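Local coordinates for protein NAGD (Escherichia coli, PDB 2C4N), which probably hydrolyses the phosphate ester of a broad range of nucleotides, as a magnesium-dependent phosphatase of the HAD superfamily, at residues 108-114 against 129-134; 14-20 against 55-61; 65-69 against 184-188. All coordinates share one frame; numbering follows the deposited sequence.

Contact 1: 108-114 against 129-134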
loop_
_atom_site.group_PDB
_atom_site.type_symbol
_atom_site.label_atom_id
_atom_site.label_comp_id
_atom_site.label_asym_id
_atom_site.label_seq_id
_atom_site.Cartn_x
_atom_site.Cartn_y
_atom_site.Cartn_z
ATOM N N ASP A 108 30.598 -8.269 -0.716
ATOM C CA ASP A 108 29.811 -7.419 -1.593
ATOM C C ASP A 108 30.170 -7.796 -3.032
ATOM O O ASP A 108 30.012 -7.007 -3.967
ATOM C CB ASP A 108 30.076 -5.934 -1.315
ATOM C CG ASP A 108 31.508 -5.533 -1.568
ATOM O OD1 ASP A 108 32.338 -6.408 -1.892
ATOM O OD2 ASP A 108 31.805 -4.328 -1.433
ATOM N N VAL A 109 30.659 -9.026 -3.186
ATOM C CA VAL A 109 31.022 -9.579 -4.489
ATOM C C VAL A 109 30.193 -10.837 -4.737
ATOM O O VAL A 109 30.359 -11.846 -4.050
ATOM C CB VAL A 109 32.518 -9.964 -4.554
ATOM C CG1 VAL A 109 32.844 -10.546 -5.923
ATOM C CG2 VAL A 109 33.381 -8.749 -4.290
ATOM N N ASN A 110 29.296 -10.766 -5.713
ATOM C CA ASN A 110 28.435 -11.891 -6.063
ATOM C C ASN A 110 27.803 -12.598 -4.862
ATOM O O ASN A 110 27.946 -13.811 -4.692
ATOM C CB ASN A 110 29.213 -12.913 -6.899
ATOM C CG ASN A 110 29.748 -12.324 -8.191
ATOM O OD1 ASN A 110 29.002 -11.736 -8.977
ATOM N ND2 ASN A 110 31.045 -12.480 -8.419
ATOM N N PRO A 111 27.095 -11.848 -4.009
ATOM C CA PRO A 111 26.465 -12.478 -2.846
ATOM C C PRO A 111 25.210 -13.244 -3.255
ATOM O O PRO A 111 24.530 -12.861 -4.207
ATOM C CB PRO A 111 26.145 -11.288 -1.943
ATOM C CG PRO A 111 25.838 -10.193 -2.944
ATOM C CD PRO A 111 26.922 -10.384 -3.985
ATOM N N ASP A 112 24.913 -14.328 -2.541
ATOM C CA ASP A 112 23.719 -15.122 -2.818
ATOM C C ASP A 112 22.527 -14.478 -2.112
ATOM O O ASP A 112 21.407 -14.490 -2.624
ATOM C CB ASP A 112 23.886 -16.551 -2.297
ATOM C CG ASP A 112 25.073 -17.266 -2.911
ATOM O OD1 ASP A 112 25.133 -17.354 -4.154
ATOM O OD2 ASP A 112 25.939 -17.747 -2.149
ATOM N N PHE A 113 22.792 -13.931 -0.928
ATOM C CA PHE A 113 21.771 -13.287 -0.105
ATOM C C PHE A 113 22.121 -11.858 0.268
ATOM O O PHE A 113 23.291 -11.480 0.315
ATOM C CB PHE A 113 21.597 -14.002 1.241
ATOM C CG PHE A 113 21.291 -15.455 1.141
ATOM C CD1 PHE A 113 22.306 -16.380 0.912
ATOM C CD2 PHE A 113 19.990 -15.908 1.307
ATOM C CE1 PHE A 113 22.027 -17.737 0.854
ATOM C CE2 PHE A 113 19.698 -17.265 1.250
ATOM C CZ PHE A 113 20.724 -18.183 1.022
ATOM N N VAL A 114 21.080 -11.083 0.557
ATOM C CA VAL A 114 21.218 -9.722 1.059
ATOM C C VAL A 114 20.473 -9.892 2.379
ATOM O O VAL A 114 19.289 -10.233 2.389
ATOM C CB VAL A 114 20.492 -8.673 0.191
ATOM C CG1 VAL A 114 20.342 -7.364 0.978
ATOM C CG2 VAL A 114 21.291 -8.409 -1.080
ATOM N N LYS A 129 24.011 -0.607 -2.376
ATOM C CA LYS A 129 24.474 -1.960 -2.665
ATOM C C LYS A 129 23.398 -3.008 -2.442
ATOM O O LYS A 129 23.210 -3.896 -3.272
ATOM C CB LYS A 129 25.699 -2.307 -1.819
ATOM C CG LYS A 129 26.943 -1.496 -2.139
ATOM C CD LYS A 129 28.146 -2.106 -1.431
ATOM C CE LYS A 129 29.365 -1.207 -1.482
ATOM N NZ LYS A 129 30.505 -1.821 -0.736
ATOM N N ALA A 130 22.696 -2.912 -1.319
ATOM C CA ALA A 130 21.637 -3.868 -1.015
ATOM C C ALA A 130 20.569 -3.829 -2.103
ATOM O O ALA A 130 20.122 -4.866 -2.585
ATOM C CB ALA A 130 21.014 -3.550 0.351
ATOM N N ALA A 131 20.178 -2.621 -2.502
ATOM C CA ALA A 131 19.161 -2.461 -3.537
ATOM C C ALA A 131 19.652 -3.038 -4.864
ATOM O O ALA A 131 18.904 -3.705 -5.575
ATOM C CB ALA A 131 18.806 -0.981 -3.702
ATOM N N TYR A 132 20.914 -2.777 -5.185
ATOM C CA TYR A 132 21.515 -3.280 -6.415
ATOM C C TYR A 132 21.492 -4.810 -6.454
ATOM O O TYR A 132 21.090 -5.407 -7.453
ATOM C CB TYR A 132 22.957 -2.787 -6.523
ATOM C CG TYR A 132 23.728 -3.389 -7.675
ATOM C CD1 TYR A 132 23.564 -2.917 -8.977
ATOM C CD2 TYR A 132 24.615 -4.444 -7.463
ATOM C CE1 TYR A 132 24.268 -3.480 -10.043
ATOM C CE2 TYR A 132 25.321 -5.014 -8.519
ATOM C CZ TYR A 132 25.144 -4.528 -9.804
ATOM O OH TYR A 132 25.845 -5.091 -10.846
ATOM N N PHE A 133 21.926 -5.444 -5.367
ATOM C CA PHE A 133 21.943 -6.904 -5.310
ATOM C C PHE A 133 20.545 -7.521 -5.351
ATOM O O PHE A 133 20.313 -8.509 -6.051
ATOM C CB PHE A 133 22.679 -7.386 -4.057
ATOM C CG PHE A 133 24.148 -7.058 -4.050
ATOM C CD1 PHE A 133 24.948 -7.369 -5.147
ATOM C CD2 PHE A 133 24.736 -6.448 -2.942
ATOM C CE1 PHE A 133 26.313 -7.075 -5.143
ATOM C CE2 PHE A 133 26.102 -6.151 -2.927
ATOM C CZ PHE A 133 26.891 -6.466 -4.032
ATOM N N VAL A 134 19.613 -6.948 -4.601
ATOM C CA VAL A 134 18.253 -7.472 -4.580
ATOM C C VAL A 134 17.627 -7.317 -5.956
ATOM O O VAL A 134 16.986 -8.237 -6.462
ATOM C CB VAL A 134 17.385 -6.744 -3.521
ATOM C CG1 VAL A 134 15.924 -7.178 -3.636
ATOM C CG2 VAL A 134 17.904 -7.068 -2.126
#
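Lys129 NZ donates to Asp108 OD2 at 2.9 Å, the one salt bridge and the one hydrogen bond between residues 108-114 and the helical residues 129-134. The ammonium approaches OD2 on its anti lone pair, away from OD1, and this bond is made to OD2 alone. The lysine gets there with its chain extended beyond CG, and both residues also touch Tyr88 of strand 86-90. Asp108 O is placed differently: it lies at the edge of the Phe133 ring, near its plane and 3.2 Å from CZ. Over one face of that ring sits Pro111, with CG 3.6 Å from the centroid and 8° off the normal, a CH-pi contact. Deeper in, Val114 divides its two methyls: CG2 meets Phe133 CB at 3.4 Å, while CG1 faces Ala130 CB at 3.9 Å. Several polar groups have partners nearby in the chain: Phe133 N donates to Lys129 O at 2.9 Å within the helix, the backbone of Val114 bonds to Arg139 of the next strand, and Asp112 OD2 accepts from the backbone N of Lys86. Val134 O accepts from Arg169. Strand 105-116 and helix 124-135 of this beta-alpha-beta unit therefore join mainly through apolar side chains, and the one charge pair across the contact lies at its solvent-facing margin, where Asp108 is exposed.

Contact 2: 14-20 against 55-61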
loop_
_atom_site.group_PDB
_atom_site.type_symbol
_atom_site.label_atom_id
_atom_site.label_comp_id
_atom_site.label_asym_id
_atom_site.label_seq_id
_atom_site.Cartn_x
_atom_site.Cartn_y
_atom_site.Cartn_z
ATOM N N LEU A 14 8.531 -9.699 30.207
ATOM C CA LEU A 14 9.482 -10.015 31.266
ATOM C C LEU A 14 10.296 -8.786 31.637
ATOM O O LEU A 14 10.708 -8.619 32.791
ATOM C CB LEU A 14 10.424 -11.135 30.802
ATOM C CG LEU A 14 9.753 -12.481 30.493
ATOM C CD1 LEU A 14 10.775 -13.478 29.956
ATOM C CD2 LEU A 14 9.108 -13.019 31.757
ATOM N N MET A 15 10.535 -7.948 30.651
ATOM C CA MET A 15 11.284 -6.713 30.829
ATOM C C MET A 15 10.575 -5.461 30.312
ATOM O O MET A 15 9.992 -5.468 29.287
ATOM C CB MET A 15 12.644 -6.805 30.169
ATOM C CG MET A 15 13.461 -7.933 30.626
ATOM S SD MET A 15 14.104 -7.823 32.262
ATOM C CE MET A 15 15.258 -6.783 31.910
ATOM N N HIS A 16 10.707 -4.377 31.055
ATOM C CA HIS A 16 10.550 -3.066 30.522
ATOM C C HIS A 16 11.859 -2.358 30.436
ATOM O O HIS A 16 12.395 -1.897 31.379
ATOM C CB HIS A 16 9.553 -2.225 31.276
ATOM C CG HIS A 16 8.155 -2.721 31.198
ATOM N ND1 HIS A 16 7.425 -3.032 32.308
ATOM C CD2 HIS A 16 7.351 -2.940 30.150
ATOM C CE1 HIS A 16 6.231 -3.428 31.948
ATOM N NE2 HIS A 16 6.164 -3.388 30.642
ATOM N N ASP A 17 12.339 -2.365 29.223
ATOM C CA ASP A 17 13.650 -1.997 28.957
ATOM C C ASP A 17 14.633 -2.762 29.802
ATOM O O ASP A 17 14.788 -3.920 29.691
ATOM C CB ASP A 17 13.792 -0.530 29.276
ATOM C CG ASP A 17 14.359 0.206 28.199
ATOM O OD1 ASP A 17 15.601 0.350 28.154
ATOM O OD2 ASP A 17 13.544 0.659 27.371
ATOM N N ASN A 18 15.268 -2.053 30.683
ATOM C CA ASN A 18 16.222 -2.668 31.546
ATOM C C ASN A 18 15.762 -3.014 32.955
ATOM O O ASN A 18 16.524 -3.449 33.769
ATOM C CB ASN A 18 17.568 -1.989 31.440
ATOM C CG ASN A 18 18.174 -2.074 30.028
ATOM O OD1 ASN A 18 17.970 -3.017 29.293
ATOM N ND2 ASN A 18 18.930 -1.082 29.683
ATOM N N VAL A 19 14.461 -2.904 33.137
ATOM C CA VAL A 19 13.805 -3.170 34.413
ATOM C C VAL A 19 12.878 -4.374 34.269
ATOM O O VAL A 19 12.071 -4.440 33.344
ATOM C CB VAL A 19 12.976 -1.956 34.883
ATOM C CG1 VAL A 19 12.231 -2.299 36.161
ATOM C CG2 VAL A 19 13.884 -0.764 35.117
ATOM N N ALA A 20 12.994 -5.323 35.189
ATOM C CA ALA A 20 12.166 -6.516 35.136
ATOM C C ALA A 20 10.729 -6.234 35.528
ATOM O O ALA A 20 10.451 -5.361 36.357
ATOM C CB ALA A 20 12.737 -7.598 36.047
ATOM N N ARG A 55 21.768 -8.636 30.875
ATOM C CA ARG A 55 20.714 -7.633 31.017
ATOM C C ARG A 55 19.688 -8.110 32.044
ATOM O O ARG A 55 19.254 -7.345 32.906
ATOM C CB ARG A 55 20.040 -7.402 29.662
ATOM C CG ARG A 55 18.799 -6.524 29.701
ATOM C CD ARG A 55 18.145 -6.485 28.325
ATOM N NE ARG A 55 16.808 -5.894 28.345
ATOM C CZ ARG A 55 15.930 -6.030 27.358
ATOM N NH1 ARG A 55 16.254 -6.731 26.279
ATOM N NH2 ARG A 55 14.727 -5.479 27.449
ATOM N N PHE A 56 19.304 -9.381 31.952
ATOM C CA PHE A 56 18.337 -9.966 32.878
ATOM C C PHE A 56 18.900 -10.027 34.298
ATOM O O PHE A 56 18.216 -9.691 35.266
ATOM C CB PHE A 56 17.954 -11.380 32.431
ATOM C CG PHE A 56 16.742 -11.435 31.531
ATOM C CD1 PHE A 56 16.699 -10.709 30.345
ATOM C CD2 PHE A 56 15.647 -12.219 31.874
ATOM C CE1 PHE A 56 15.574 -10.763 29.506
ATOM C CE2 PHE A 56 14.520 -12.282 31.049
ATOM C CZ PHE A 56 14.486 -11.550 29.860
ATOM N N ALA A 57 20.150 -10.461 34.412
ATOM C CA ALA A 57 20.803 -10.571 35.712
ATOM C C ALA A 57 20.947 -9.196 36.364
ATOM O O ALA A 57 20.776 -9.054 37.573
ATOM C CB ALA A 57 22.165 -11.233 35.556
ATOM N N THR A 58 21.264 -8.187 35.563
ATOM C CA THR A 58 21.407 -6.828 36.074
ATOM C C THR A 58 20.066 -6.380 36.653
ATOM O O THR A 58 20.012 -5.616 37.620
ATOM C CB THR A 58 21.822 -5.851 34.950
ATOM O OG1 THR A 58 23.105 -6.226 34.433
ATOM C CG2 THR A 58 21.885 -4.422 35.475
ATOM N N ALA A 59 18.985 -6.876 36.057
ATOM C CA ALA A 59 17.632 -6.533 36.490
ATOM C C ALA A 59 17.143 -7.442 37.611
ATOM O O ALA A 59 16.012 -7.314 38.075
ATOM C CB ALA A 59 16.672 -6.607 35.305
ATOM N N GLY A 60 17.990 -8.374 38.033
ATOM C CA GLY A 60 17.610 -9.269 39.111
ATOM C C GLY A 60 16.980 -10.590 38.710
ATOM O O GLY A 60 16.479 -11.309 39.569
ATOM N N VAL A 61 16.998 -10.917 37.419
ATOM C CA VAL A 61 16.426 -12.175 36.939
ATOM C C VAL A 61 17.545 -13.068 36.408
ATOM O O VAL A 61 18.239 -12.710 35.456
ATOM C CB VAL A 61 15.404 -11.941 35.801
ATOM C CG1 VAL A 61 14.763 -13.264 35.410
ATOM C CG2 VAL A 61 14.345 -10.935 36.240
HETATM O O HOH W 1 19.052 -4.664 32.864
HETATM O O HOH W 2 14.571 -5.104 37.711
#
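Arg55 and Met15 carry a mixed polar and apolar contact that fastens the small hairpin of strands 15-16 and 19-20, just downstream of the catalytic strand, against the C-terminal end of helix 49-58. The polar half centres on Asp17 O in the type II' turn from His16 to Val19. Arg55 grips this one oxygen side-on, with NH2 at 2.7 Å (N-H...O 155°) and with NE in a longer, more bent bond of 3.1 Å. The oxygen lies in the guanidinium plane, although both nitrogens approach from the same face of the carbonyl. An extended chain with CG anti to the backbone N (chi1 172°) carries the group that far, and NH2 also makes a salt bridge to Asp11 OD1. In the apolar half, Met15 SD stands over the face of the Phe56 ring, 4.3 Å from the centroid and 9° off the normal, a Met-aromatic contact. The methionine chain bends at chi2 and chi3 and brings CE to 3.7 Å from Ala59 CB. Leu14 CD1 touches the edge of the same ring, and Ala20 CB meets Val61 CG2 at 3.7 Å. Two waters close the seam: one donates to Asn18 O and, at 2.7 Å, to Arg55 O; the other links Ala20 N with Ala59 O. The helix ends in a Schellman motif at Gly60, with Val61 N bonded back to Phe56 O and Gly60 N to Ala57 O. A small hairpin shortly after the DxD strand is consistent with the flap of HAD phosphatases, and Arg55 probably orients Asp11 for proton transfer, as in related enzymes.

Contact 3: 65-69 against 184-188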
loop_
_atom_site.group_PDB
_atom_site.type_symbol
_atom_site.label_atom_id
_atom_site.label_comp_id
_atom_site.label_asym_id
_atom_site.label_seq_id
_atom_site.Cartn_x
_atom_site.Cartn_y
_atom_site.Cartn_z
ATOM N N ASP A 65 22.176 -18.557 29.420
ATOM C CA ASP A 65 22.358 -17.925 28.104
ATOM C C ASP A 65 21.563 -18.686 27.054
ATOM O O ASP A 65 21.017 -18.113 26.107
ATOM C CB ASP A 65 23.824 -18.006 27.668
ATOM C CG ASP A 65 24.715 -17.041 28.398
ATOM O OD1 ASP A 65 24.322 -16.558 29.480
ATOM O OD2 ASP A 65 25.827 -16.782 27.889
ATOM N N SER A 66 21.538 -19.999 27.233
ATOM C CA SER A 66 20.892 -20.923 26.315
ATOM C C SER A 66 19.402 -20.770 26.062
ATOM O O SER A 66 18.907 -21.240 25.039
ATOM C CB SER A 66 21.149 -22.357 26.770
ATOM O OG SER A 66 20.524 -22.619 28.016
ATOM N N VAL A 67 18.676 -20.138 26.977
ATOM C CA VAL A 67 17.242 -20.000 26.773
ATOM C C VAL A 67 16.864 -18.906 25.788
ATOM O O VAL A 67 15.773 -18.944 25.226
ATOM C CB VAL A 67 16.475 -19.755 28.103
ATOM C CG1 VAL A 67 16.701 -20.915 29.048
ATOM C CG2 VAL A 67 16.902 -18.435 28.739
ATOM N N PHE A 68 17.759 -17.950 25.549
ATOM C CA PHE A 68 17.443 -16.860 24.627
ATOM C C PHE A 68 17.460 -17.229 23.151
ATOM O O PHE A 68 18.289 -18.014 22.694
ATOM C CB PHE A 68 18.383 -15.669 24.855
ATOM C CG PHE A 68 18.233 -15.041 26.202
ATOM C CD1 PHE A 68 19.091 -15.382 27.247
ATOM C CD2 PHE A 68 17.185 -14.158 26.451
ATOM C CE1 PHE A 68 18.900 -14.854 28.524
ATOM C CE2 PHE A 68 16.988 -13.628 27.721
ATOM C CZ PHE A 68 17.847 -13.978 28.760
ATOM N N TYR A 69 16.520 -16.654 22.406
ATOM C CA TYR A 69 16.437 -16.887 20.971
ATOM C C TYR A 69 16.023 -15.563 20.342
ATOM O O TYR A 69 14.929 -15.062 20.597
ATOM C CB TYR A 69 15.403 -17.975 20.655
ATOM C CG TYR A 69 15.582 -18.606 19.295
ATOM C CD1 TYR A 69 16.808 -19.161 18.923
ATOM C CD2 TYR A 69 14.531 -18.655 18.378
ATOM C CE1 TYR A 69 16.986 -19.752 17.668
ATOM C CE2 TYR A 69 14.696 -19.243 17.122
ATOM C CZ TYR A 69 15.925 -19.788 16.773
ATOM O OH TYR A 69 16.095 -20.370 15.534
ATOM N N ALA A 184 10.983 -22.464 14.430
ATOM C CA ALA A 184 12.403 -22.517 14.770
ATOM C C ALA A 184 12.580 -22.648 16.277
ATOM O O ALA A 184 13.446 -23.378 16.750
ATOM C CB ALA A 184 13.104 -21.257 14.266
ATOM N N ALA A 185 11.753 -21.934 17.032
ATOM C CA ALA A 185 11.817 -21.982 18.487
ATOM C C ALA A 185 11.430 -23.370 18.988
ATOM O O ALA A 185 12.050 -23.901 19.914
ATOM C CB ALA A 185 10.899 -20.918 19.091
ATOM N N LEU A 186 10.401 -23.956 18.375
ATOM C CA LEU A 186 9.954 -25.299 18.743
ATOM C C LEU A 186 11.069 -26.302 18.467
ATOM O O LEU A 186 11.338 -27.184 19.277
ATOM C CB LEU A 186 8.703 -25.699 17.947
ATOM C CG LEU A 186 7.392 -24.955 18.228
ATOM C CD1 LEU A 186 6.336 -25.395 17.222
ATOM C CD2 LEU A 186 6.923 -25.237 19.642
ATOM N N ASN A 187 11.708 -26.198 17.325
ATOM C CA ASN A 187 12.788 -27.089 16.986
ATOM C C ASN A 187 13.913 -26.955 17.997
ATOM O O ASN A 187 14.562 -27.888 18.299
ATOM C CB ASN A 187 13.324 -26.916 15.536
ATOM C CG ASN A 187 12.236 -27.077 14.426
ATOM O OD1 ASN A 187 11.166 -27.593 14.660
ATOM N ND2 ASN A 187 12.530 -26.583 13.242
ATOM N N LYS A 188 14.136 -25.756 18.487
ATOM C CA LYS A 188 15.173 -25.516 19.488
ATOM C C LYS A 188 14.864 -26.296 20.762
ATOM O O LYS A 188 15.769 -26.744 21.459
ATOM C CB LYS A 188 15.278 -24.010 19.790
ATOM C CG LYS A 188 16.215 -23.635 20.940
ATOM C CD LYS A 188 16.349 -22.108 21.051
ATOM C CE LYS A 188 17.000 -21.650 22.363
ATOM N NZ LYS A 188 18.432 -22.023 22.489
#
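Lys188 NZ donates to Ser66 O at 2.7 Å, tying helix 180-189 to the 3-10 turn 65-67 that leads into strand 68-70, an outermost strand of the parallel sheet in the Rossmann-like HAD core. The bond runs almost straight on from the carbonyl, with a C=O...N angle of 165°. The aliphatic part of the lysine works too: CD lies 3.7 Å from Tyr69 CD1, and the two side chains run antiparallel alongside one another. A bend at the last torsion (chi4 68°), after an otherwise extended chain, turns NZ to the Ser66 carbonyl. With an alanine here, Ser66 O would probably lose this donor and the part of the Tyr69 ring that CD now packs against would be uncovered. Further out, Tyr69 is held at both ends. Its backbone bonds to Leu40 and Thr42 of the adjoining strand 38-42, and its OH is hydrogen-bonded to Asp77. Val39 of that same strand touches both Tyr69 and Lys188. Phe68, whose CB points away from helix 180-189, packs instead on Leu52 and Ala53 of helix 49-58, so the alternation along the strand serves two helices. At the far end of the tyrosine ring, Ala184 CB sits at the edge, near the ring plane, 3.8 Å from Tyr69 CE2 and 3.4 Å from Tyr69 OH.

Overall arrangement
Contacts 2 and 3 share the HAD core. Their centres are 19 Å apart, and they touch where Phe56 CE1 meets Phe68 CE2 at 3.7 Å, joining helix 49-58 to strand 68-70. Contact 1 stands apart in the four-stranded sheet of the cap, its centre 38 Å from that of contact 2 and 29 Å from that of contact 3, with no touch to either. Along the chain contact 2 closes first; contact 3 then opens, and closes only after both segments of contact 1 have passed. The chain thus leaves the core, builds the cap, and returns through helix 180-189, as expected of a cap inserted into an HAD phosphatase.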